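Local structure of galactonate dehydratase (Zobellia galactanivorans, 5OLC) at residues I67-P72 with G100-A105; K38-K43 with V62-I67; E55-A60 with Q275-A280. The protein belongs to the enolase superfamily of enzymes, joining a mandelate racemase/muconate lactonizing enzyme-type N-terminal domain to a TIM-barrel-type C-terminal domain. One frame throughout, in Å; residues are numbered along the deposited sequence.

Contact 1: I67-P72 with G100-A105; sequences IDFFTP and GVLQAA
I67 and A105 bring the two helices close together, with their CA atoms 5.0 Å apart. The A105 methyl CB faces the backbone of the other helix and lies 3.7 Å from I67 N. I67 CG1 stands 4.3 Å from A105 CB, and the side chain also touches I14 and P16 of strand 11-22. F69 comes next, its CG swung anti to the backbone N (chi1 171°). From there F69 CD2 reaches L102 CD2 at 4.2 Å, the two side chains crossing at about a right angle. F69 also packs on P59 of the second subunit. The same CD2 atom of F69 sits over one face of the F70 ring, toward its rim, and F70 CE1 in turn lies in the plane of the F69 ring at its edge. These pieces belong to the helical part of the enolase-type N-terminal domain, where helix 60-70 packs against the start of helix 101-120. F70 has the largest share on its side of the contact. With its CG anti to the carbonyl carbon (chi1 -57°), the ring reaches both L102 and A105: F70 CZ is 3.6 Å from L102 CD2, and F70 CE2 meets A105 CB at 3.7 Å, this methyl lying at the ring edge near its plane. M89 and S93 of helix 82-93 also touch F70. I67 O accepts two bonds from T71, one from T71 N and one from T71 OG1 at 2.7 Å, the hydroxyl approaching from above the carbonyl plane.

Contact 2: K38-K43 with V62-I67; sequences KICIVK and VIKSGI
A helix laid on a face of an antiparallel sheet brings C40 and V42 of strand 36-46 against I63, K64 and I67 of helix 60-70. The short segments run nearly in the same direction, 21° apart, with their axes 8.3 Å from each other at closest approach. C40 is the wider contact. Its SG, held anti to the backbone N (chi1 175°), slips in among three residues of the helix: it lies 4.0 Å from I63 CG2, 3.8 Å from K64 CA and 3.8 Å from I67 CD1. K64 offers only the root of its chain, CB and CG, to the sulfur; the chain then bends away, and NZ forms a salt bridge with D68 OD2 one turn further along the helix. V42 and I67 lie alongside one another, pointing opposite ways, and the single methyl V42 CG1 touches both branches of the isoleucine, 3.7 Å from I67 CG2 and 3.8 Å from I67 CD1. A108 of helix 101-120 touches both V42 and I67, extending the apolar layer. This three-stranded antiparallel sheet covered by helices is characteristic of the N-terminal domain of the enolase superfamily.

Contact 3: E55-A60 with Q275-A280; sequences EGYGPA and QPDICA
D277 lays its carboxylate over one face of the Y57 ring. Here the two domains of an enolase-superfamily chain meet: D277 comes soon after barrel strand 273-274, and Y57 lies near the end of strand 51-56 of the N-terminal domain. The carboxylate and ring planes are 22° apart, stacked, with D277 OD2 3.9 Å above the Y57 ring plane and displaced toward the rim, and D277 OD1 is 3.8 Å from Y57 CB. Both oxygens have a further partner. OD1 caps the short helix that begins here through a weak bond from C279 N, and OD2 is hydrogen-bonded to H304 ND1, an Asp-His pair reminiscent of the one in mandelate racemase-type relatives. H304 also meets the Y57 ring edge-to-face, so D277 and the tyrosine share this histidine as a neighbour. At C279 the backbone joins in: Y57 N donates to C279 O at 2.8 Å (N-H...O 152°). G56 CA makes a CA-H...O contact with the same oxygen at 3.4 Å. The thiol turns toward the strand, C279 SG lying 3.3 Å from E55 O and 3.8 Å from E55 CB. From that CB the glutamate chain runs out extended, and E55 OE1 accepts from T308 OG1 and from A311 N in the first turn of helix 309-321, which ties the strand to a second part of the barrel. A280 completes the contact with its methyl, CB set obliquely to the tyrosine ring and 4.1 Å from Y57 CB.

Contacts 1 and 2 share I67 on helix 60-70, one meeting helix 101-120 and the other the sheet; their centres are about 8 Å apart. The centre of contact 3 lies about 12 Å from that of contact 1 and about 10 Å from that of contact 2, and this contact carries the N-terminal domain over to the barrel. A104, on segment 100-105 of contact 1, touches the other two: its CB is 3.7 Å from I63 CG1, 3.3 Å from Y57 O and 3.5 Å from C279 O. In this superfamily the active site lies between the barrel mouth and the N-terminal domain, so contact 3 is probably nearest to it. All three also touch the second subunit.

Contact 1: I67-P72 with G100-A105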
loop_
_atom_site.group_PDB
_atom_site.type_symbol
_atom_site.label_atom_id
_atom_site.label_comp_id
_atom_site.label_asym_id
_atom_site.label_seq_id
_atom_site.Cartn_x
_atom_site.Cartn_y
_atom_site.Cartn_z
ATOM N N ILE A 67 -21.855 4.133 -35.865
ATOM C CA ILE A 67 -22.015 2.941 -36.704
ATOM C C ILE A 67 -21.507 3.270 -38.118
ATOM O O ILE A 67 -20.692 2.507 -38.655
ATOM C CB ILE A 67 -23.466 2.435 -36.701
ATOM C CG1 ILE A 67 -23.831 1.842 -35.330
ATOM C CG2 ILE A 67 -23.682 1.420 -37.823
ATOM C CD1 ILE A 67 -25.207 2.140 -34.844
ATOM N N ASP A 68 -21.923 4.449 -38.670
ATOM C CA ASP A 68 -21.498 4.966 -39.976
ATOM C C ASP A 68 -19.973 5.094 -40.075
ATOM O O ASP A 68 -19.419 4.975 -41.176
ATOM C CB ASP A 68 -22.125 6.338 -40.246
ATOM C CG ASP A 68 -23.635 6.404 -40.431
ATOM O OD1 ASP A 68 -24.284 5.335 -40.473
ATOM O OD2 ASP A 68 -24.164 7.529 -40.562
ATOM N N PHE A 69 -19.301 5.361 -38.924
ATOM C CA PHE A 69 -17.844 5.496 -38.867
ATOM C C PHE A 69 -17.151 4.168 -39.123
ATOM O O PHE A 69 -16.192 4.133 -39.891
ATOM C CB PHE A 69 -17.372 6.148 -37.544
ATOM C CG PHE A 69 -15.872 6.101 -37.341
ATOM C CD1 PHE A 69 -15.031 6.990 -38.010
ATOM C CD2 PHE A 69 -15.297 5.155 -36.501
ATOM C CE1 PHE A 69 -13.643 6.926 -37.841
ATOM C CE2 PHE A 69 -13.915 5.099 -36.329
ATOM C CZ PHE A 69 -13.098 5.980 -37.003
ATOM N N PHE A 70 -17.645 3.088 -38.488
ATOM C CA PHE A 70 -17.095 1.733 -38.614
ATOM C C PHE A 70 -17.563 0.997 -39.843
ATOM O O PHE A 70 -16.907 0.026 -40.239
ATOM C CB PHE A 70 -17.431 0.868 -37.385
ATOM C CG PHE A 70 -16.957 1.429 -36.065
ATOM C CD1 PHE A 70 -15.598 1.579 -35.802
ATOM C CD2 PHE A 70 -17.870 1.790 -35.077
ATOM C CE1 PHE A 70 -15.164 2.100 -34.593
ATOM C CE2 PHE A 70 -17.435 2.308 -33.866
ATOM C CZ PHE A 70 -16.085 2.454 -33.629
ATOM N N THR A 71 -18.715 1.409 -40.422
ATOM C CA THR A 71 -19.330 0.723 -41.559
ATOM C C THR A 71 -18.314 0.531 -42.684
ATOM O O THR A 71 -18.169 -0.626 -43.051
ATOM C CB THR A 71 -20.658 1.358 -41.959
ATOM O OG1 THR A 71 -21.545 1.242 -40.848
ATOM C CG2 THR A 71 -21.301 0.670 -43.136
ATOM N N PRO A 72 -17.496 1.522 -43.138
ATOM C CA PRO A 72 -16.511 1.231 -44.213
ATOM C C PRO A 72 -15.559 0.050 -43.977
ATOM O O PRO A 72 -15.313 -0.693 -44.937
ATOM C CB PRO A 72 -15.737 2.539 -44.365
ATOM C CG PRO A 72 -16.704 3.580 -43.944
ATOM C CD PRO A 72 -17.511 2.966 -42.825
ATOM N N GLY A 100 -18.270 5.865 -23.535
ATOM C CA GLY A 100 -19.401 6.498 -24.190
ATOM C C GLY A 100 -19.883 5.993 -25.534
ATOM O O GLY A 100 -20.053 4.791 -25.751
ATOM N N VAL A 101 -20.158 6.971 -26.415
ATOM C CA VAL A 101 -20.746 6.921 -27.752
ATOM C C VAL A 101 -20.115 5.866 -28.677
ATOM O O VAL A 101 -20.862 4.976 -29.078
ATOM C CB VAL A 101 -20.788 8.341 -28.393
ATOM C CG1 VAL A 101 -21.006 8.292 -29.909
ATOM C CG2 VAL A 101 -21.858 9.202 -27.724
ATOM N N LEU A 102 -18.798 5.932 -29.028
ATOM C CA LEU A 102 -18.216 4.911 -29.936
ATOM C C LEU A 102 -18.295 3.475 -29.373
ATOM O O LEU A 102 -18.345 2.538 -30.167
ATOM C CB LEU A 102 -16.798 5.236 -30.412
ATOM C CG LEU A 102 -16.680 6.308 -31.506
ATOM C CD1 LEU A 102 -15.252 6.744 -31.674
ATOM C CD2 LEU A 102 -17.206 5.834 -32.842
ATOM N N GLN A 103 -18.391 3.312 -28.031
ATOM C CA GLN A 103 -18.555 2.008 -27.396
ATOM C C GLN A 103 -19.960 1.466 -27.641
ATOM O O GLN A 103 -20.110 0.258 -27.868
ATOM C CB GLN A 103 -18.208 2.021 -25.885
ATOM C CG GLN A 103 -16.721 2.173 -25.563
ATOM C CD GLN A 103 -15.791 1.441 -26.520
ATOM O OE1 GLN A 103 -15.895 0.224 -26.731
ATOM N NE2 GLN A 103 -14.875 2.178 -27.144
ATOM N N ALA A 104 -20.980 2.368 -27.644
ATOM C CA ALA A 104 -22.365 1.988 -27.926
ATOM C C ALA A 104 -22.569 1.687 -29.440
ATOM O O ALA A 104 -23.459 0.900 -29.790
ATOM C CB ALA A 104 -23.327 3.056 -27.433
ATOM N N ALA A 105 -21.713 2.275 -30.325
ATOM C CA ALA A 105 -21.702 1.978 -31.761
ATOM C C ALA A 105 -21.142 0.559 -31.931
ATOM O O ALA A 105 -21.773 -0.258 -32.619
ATOM C CB ALA A 105 -20.834 2.970 -32.502
#

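Contact 2: K38-K43 with V62-I67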
loop_
_atom_site.group_PDB
_atom_site.type_symbol
_atom_site.label_atom_id
_atom_site.label_comp_id
_atom_site.label_asym_id
_atom_site.label_seq_id
_atom_site.Cartn_x
_atom_site.Cartn_y
_atom_site.Cartn_z
ATOM N N LYS A 38 -35.647 8.595 -27.952
ATOM C CA LYS A 38 -34.927 8.420 -29.215
ATOM C C LYS A 38 -33.874 7.330 -29.012
ATOM O O LYS A 38 -32.914 7.526 -28.256
ATOM C CB LYS A 38 -34.273 9.738 -29.656
ATOM C CG LYS A 38 -34.885 10.361 -30.902
ATOM C CD LYS A 38 -34.321 11.764 -31.187
ATOM C CE LYS A 38 -35.112 12.889 -30.558
ATOM N NZ LYS A 38 -36.386 13.141 -31.278
ATOM N N ILE A 39 -34.085 6.158 -29.638
ATOM C CA ILE A 39 -33.127 5.055 -29.546
ATOM C C ILE A 39 -32.629 4.696 -30.957
ATOM O O ILE A 39 -33.371 4.850 -31.920
ATOM C CB ILE A 39 -33.602 3.812 -28.690
ATOM C CG1 ILE A 39 -34.155 2.698 -29.538
ATOM C CG2 ILE A 39 -34.579 4.147 -27.539
ATOM C CD1 ILE A 39 -33.354 1.640 -29.481
ATOM N N CYS A 40 -31.373 4.269 -31.067
ATOM C CA CYS A 40 -30.760 3.838 -32.323
ATOM C C CYS A 40 -30.680 2.306 -32.314
ATOM O O CYS A 40 -30.412 1.718 -31.268
ATOM C CB CYS A 40 -29.386 4.475 -32.513
ATOM S SG CYS A 40 -28.491 3.888 -33.977
ATOM N N ILE A 41 -30.940 1.666 -33.471
ATOM C CA ILE A 41 -30.979 0.207 -33.708
ATOM C C ILE A 41 -30.180 -0.078 -35.019
ATOM O O ILE A 41 -30.161 0.782 -35.891
ATOM C CB ILE A 41 -32.493 -0.165 -33.893
ATOM C CG1 ILE A 41 -33.345 0.053 -32.617
ATOM C CG2 ILE A 41 -32.713 -1.535 -34.451
ATOM C CD1 ILE A 41 -33.335 -0.987 -31.542
ATOM N N VAL A 42 -29.571 -1.269 -35.178
ATOM C CA VAL A 42 -28.860 -1.676 -36.411
ATOM C C VAL A 42 -29.382 -2.984 -36.974
ATOM O O VAL A 42 -29.780 -3.868 -36.215
ATOM C CB VAL A 42 -27.330 -1.840 -36.286
ATOM C CG1 VAL A 42 -26.563 -0.732 -36.978
ATOM C CG2 VAL A 42 -26.886 -2.080 -34.848
ATOM N N LYS A 43 -29.237 -3.150 -38.302
ATOM C CA LYS A 43 -29.521 -4.370 -39.029
ATOM C C LYS A 43 -28.312 -4.634 -39.935
ATOM O O LYS A 43 -28.047 -3.889 -40.887
ATOM C CB LYS A 43 -30.813 -4.265 -39.849
ATOM C CG LYS A 43 -31.336 -5.600 -40.382
ATOM C CD LYS A 43 -32.175 -5.349 -41.603
ATOM C CE LYS A 43 -33.085 -6.499 -41.930
ATOM N NZ LYS A 43 -34.267 -6.067 -42.732
ATOM N N VAL A 62 -26.095 10.233 -32.239
ATOM C CA VAL A 62 -24.644 10.231 -32.032
ATOM C C VAL A 62 -24.123 8.822 -32.230
ATOM O O VAL A 62 -23.030 8.644 -32.788
ATOM C CB VAL A 62 -24.214 10.795 -30.659
ATOM C CG1 VAL A 62 -22.827 11.423 -30.751
ATOM C CG2 VAL A 62 -25.222 11.810 -30.140
ATOM N N ILE A 63 -24.914 7.820 -31.774
ATOM C CA ILE A 63 -24.581 6.398 -31.924
ATOM C C ILE A 63 -24.679 6.006 -33.413
ATOM O O ILE A 63 -23.834 5.263 -33.926
ATOM C CB ILE A 63 -25.463 5.514 -30.973
ATOM C CG1 ILE A 63 -25.003 5.660 -29.501
ATOM C CG2 ILE A 63 -25.484 4.024 -31.385
ATOM C CD1 ILE A 63 -26.076 5.515 -28.531
ATOM N N LYS A 64 -25.699 6.552 -34.090
ATOM C CA LYS A 64 -25.999 6.307 -35.480
ATOM C C LYS A 64 -24.841 6.749 -36.382
ATOM O O LYS A 64 -24.555 6.097 -37.381
ATOM C CB LYS A 64 -27.285 7.039 -35.838
ATOM C CG LYS A 64 -28.021 6.451 -37.041
ATOM C CD LYS A 64 -28.152 7.454 -38.168
ATOM C CE LYS A 64 -27.193 7.178 -39.298
ATOM N NZ LYS A 64 -27.209 8.272 -40.310
ATOM N N SER A 65 -24.162 7.834 -36.020
ATOM C CA SER A 65 -23.026 8.326 -36.795
ATOM C C SER A 65 -21.812 7.464 -36.513
ATOM O O SER A 65 -20.939 7.330 -37.380
ATOM C CB SER A 65 -22.736 9.780 -36.444
ATOM O OG SER A 65 -23.870 10.567 -36.753
ATOM N N GLY A 66 -21.771 6.913 -35.290
ATOM C CA GLY A 66 -20.713 6.031 -34.824
ATOM C C GLY A 66 -20.668 4.789 -35.679
ATOM O O GLY A 66 -19.608 4.468 -36.227
ATOM N N ILE A 67 -21.855 4.133 -35.865
ATOM C CA ILE A 67 -22.015 2.941 -36.704
ATOM C C ILE A 67 -21.507 3.270 -38.118
ATOM O O ILE A 67 -20.692 2.507 -38.655
ATOM C CB ILE A 67 -23.466 2.435 -36.701
ATOM C CG1 ILE A 67 -23.831 1.842 -35.330
ATOM C CG2 ILE A 67 -23.682 1.420 -37.823
ATOM C CD1 ILE A 67 -25.207 2.140 -34.844
#

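Contact 3: E55-A60 with Q275-A280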
loop_
_atom_site.group_PDB
_atom_site.type_symbol
_atom_site.label_atom_id
_atom_site.label_comp_id
_atom_site.label_asym_id
_atom_site.label_seq_id
_atom_site.Cartn_x
_atom_site.Cartn_y
_atom_site.Cartn_z
ATOM N N GLU A 55 -28.536 -3.105 -31.101
ATOM C CA GLU A 55 -28.951 -1.891 -30.417
ATOM C C GLU A 55 -27.773 -1.275 -29.646
ATOM O O GLU A 55 -26.946 -1.992 -29.079
ATOM C CB GLU A 55 -30.097 -2.237 -29.442
ATOM C CG GLU A 55 -30.847 -1.065 -28.838
ATOM C CD GLU A 55 -32.114 -1.487 -28.115
ATOM O OE1 GLU A 55 -32.591 -2.618 -28.353
ATOM O OE2 GLU A 55 -32.623 -0.697 -27.288
ATOM N N GLY A 56 -27.725 0.052 -29.662
ATOM C CA GLY A 56 -26.762 0.866 -28.933
ATOM C C GLY A 56 -27.479 1.672 -27.867
ATOM O O GLY A 56 -28.628 2.077 -28.083
ATOM N N TYR A 57 -26.844 1.860 -26.689
ATOM C CA TYR A 57 -27.459 2.609 -25.589
ATOM C C TYR A 57 -26.806 3.972 -25.407
ATOM O O TYR A 57 -25.580 4.049 -25.256
ATOM C CB TYR A 57 -27.463 1.803 -24.276
ATOM C CG TYR A 57 -28.074 2.536 -23.100
ATOM C CD1 TYR A 57 -29.446 2.503 -22.866
ATOM C CD2 TYR A 57 -27.273 3.227 -22.190
ATOM C CE1 TYR A 57 -30.010 3.158 -21.765
ATOM C CE2 TYR A 57 -27.827 3.893 -21.091
ATOM C CZ TYR A 57 -29.197 3.856 -20.882
ATOM O OH TYR A 57 -29.737 4.508 -19.797
ATOM N N GLY A 58 -27.636 5.020 -25.416
ATOM C CA GLY A 58 -27.213 6.407 -25.259
ATOM C C GLY A 58 -27.896 7.370 -26.210
ATOM O O GLY A 58 -29.062 7.153 -26.549
ATOM N N PRO A 59 -27.208 8.449 -26.677
ATOM C CA PRO A 59 -27.863 9.402 -27.598
ATOM C C PRO A 59 -27.928 8.890 -29.047
ATOM O O PRO A 59 -26.934 8.888 -29.794
ATOM C CB PRO A 59 -27.042 10.693 -27.425
ATOM C CG PRO A 59 -25.918 10.354 -26.466
ATOM C CD PRO A 59 -25.823 8.869 -26.393
ATOM N N ALA A 60 -29.124 8.436 -29.423
ATOM C CA ALA A 60 -29.450 7.831 -30.707
ATOM C C ALA A 60 -28.644 8.357 -31.914
ATOM O O ALA A 60 -27.816 7.623 -32.451
ATOM C CB ALA A 60 -30.936 7.939 -30.972
ATOM N N GLN A 275 -23.213 -3.644 -12.876
ATOM C CA GLN A 275 -24.321 -3.538 -13.817
ATOM C C GLN A 275 -23.903 -3.006 -15.194
ATOM O O GLN A 275 -24.317 -1.902 -15.553
ATOM C CB GLN A 275 -25.493 -2.722 -13.212
ATOM C CG GLN A 275 -26.068 -3.340 -11.943
ATOM C CD GLN A 275 -27.505 -3.001 -11.642
ATOM O OE1 GLN A 275 -27.854 -2.677 -10.503
ATOM N NE2 GLN A 275 -28.394 -3.179 -12.611
ATOM N N PRO A 276 -23.133 -3.766 -16.018
ATOM C CA PRO A 276 -22.807 -3.256 -17.368
ATOM C C PRO A 276 -24.009 -3.349 -18.312
ATOM O O PRO A 276 -24.780 -4.310 -18.224
ATOM C CB PRO A 276 -21.668 -4.169 -17.856
ATOM C CG PRO A 276 -21.526 -5.236 -16.846
ATOM C CD PRO A 276 -22.589 -5.122 -15.809
ATOM N N ASP A 277 -24.181 -2.360 -19.199
ATOM C CA ASP A 277 -25.247 -2.426 -20.191
ATOM C C ASP A 277 -24.603 -3.009 -21.447
ATOM O O ASP A 277 -23.593 -2.478 -21.929
ATOM C CB ASP A 277 -25.869 -1.042 -20.465
ATOM C CG ASP A 277 -27.154 -1.080 -21.287
ATOM O OD1 ASP A 277 -27.093 -1.488 -22.475
ATOM O OD2 ASP A 277 -28.213 -0.669 -20.755
ATOM N N ILE A 278 -25.161 -4.124 -21.952
ATOM C CA ILE A 278 -24.628 -4.837 -23.123
ATOM C C ILE A 278 -24.469 -3.894 -24.307
ATOM O O ILE A 278 -23.394 -3.840 -24.895
ATOM C CB ILE A 278 -25.448 -6.122 -23.443
ATOM C CG1 ILE A 278 -25.331 -7.159 -22.284
ATOM C CG2 ILE A 278 -25.012 -6.757 -24.754
ATOM C CD1 ILE A 278 -26.621 -7.761 -21.798
ATOM N N CYS A 279 -25.497 -3.061 -24.543
ATOM C CA CYS A 279 -25.649 -2.073 -25.622
ATOM C C CYS A 279 -24.761 -0.825 -25.460
ATOM O O CYS A 279 -24.746 0.044 -26.343
ATOM C CB CYS A 279 -27.124 -1.701 -25.778
ATOM S SG CYS A 279 -28.200 -3.100 -26.216
ATOM N N ALA A 280 -23.992 -0.755 -24.371
ATOM C CA ALA A 280 -23.120 0.388 -24.104
ATOM C C ALA A 280 -21.645 0.003 -23.831
ATOM O O ALA A 280 -20.748 0.575 -24.458
ATOM C CB ALA A 280 -23.681 1.198 -22.949
#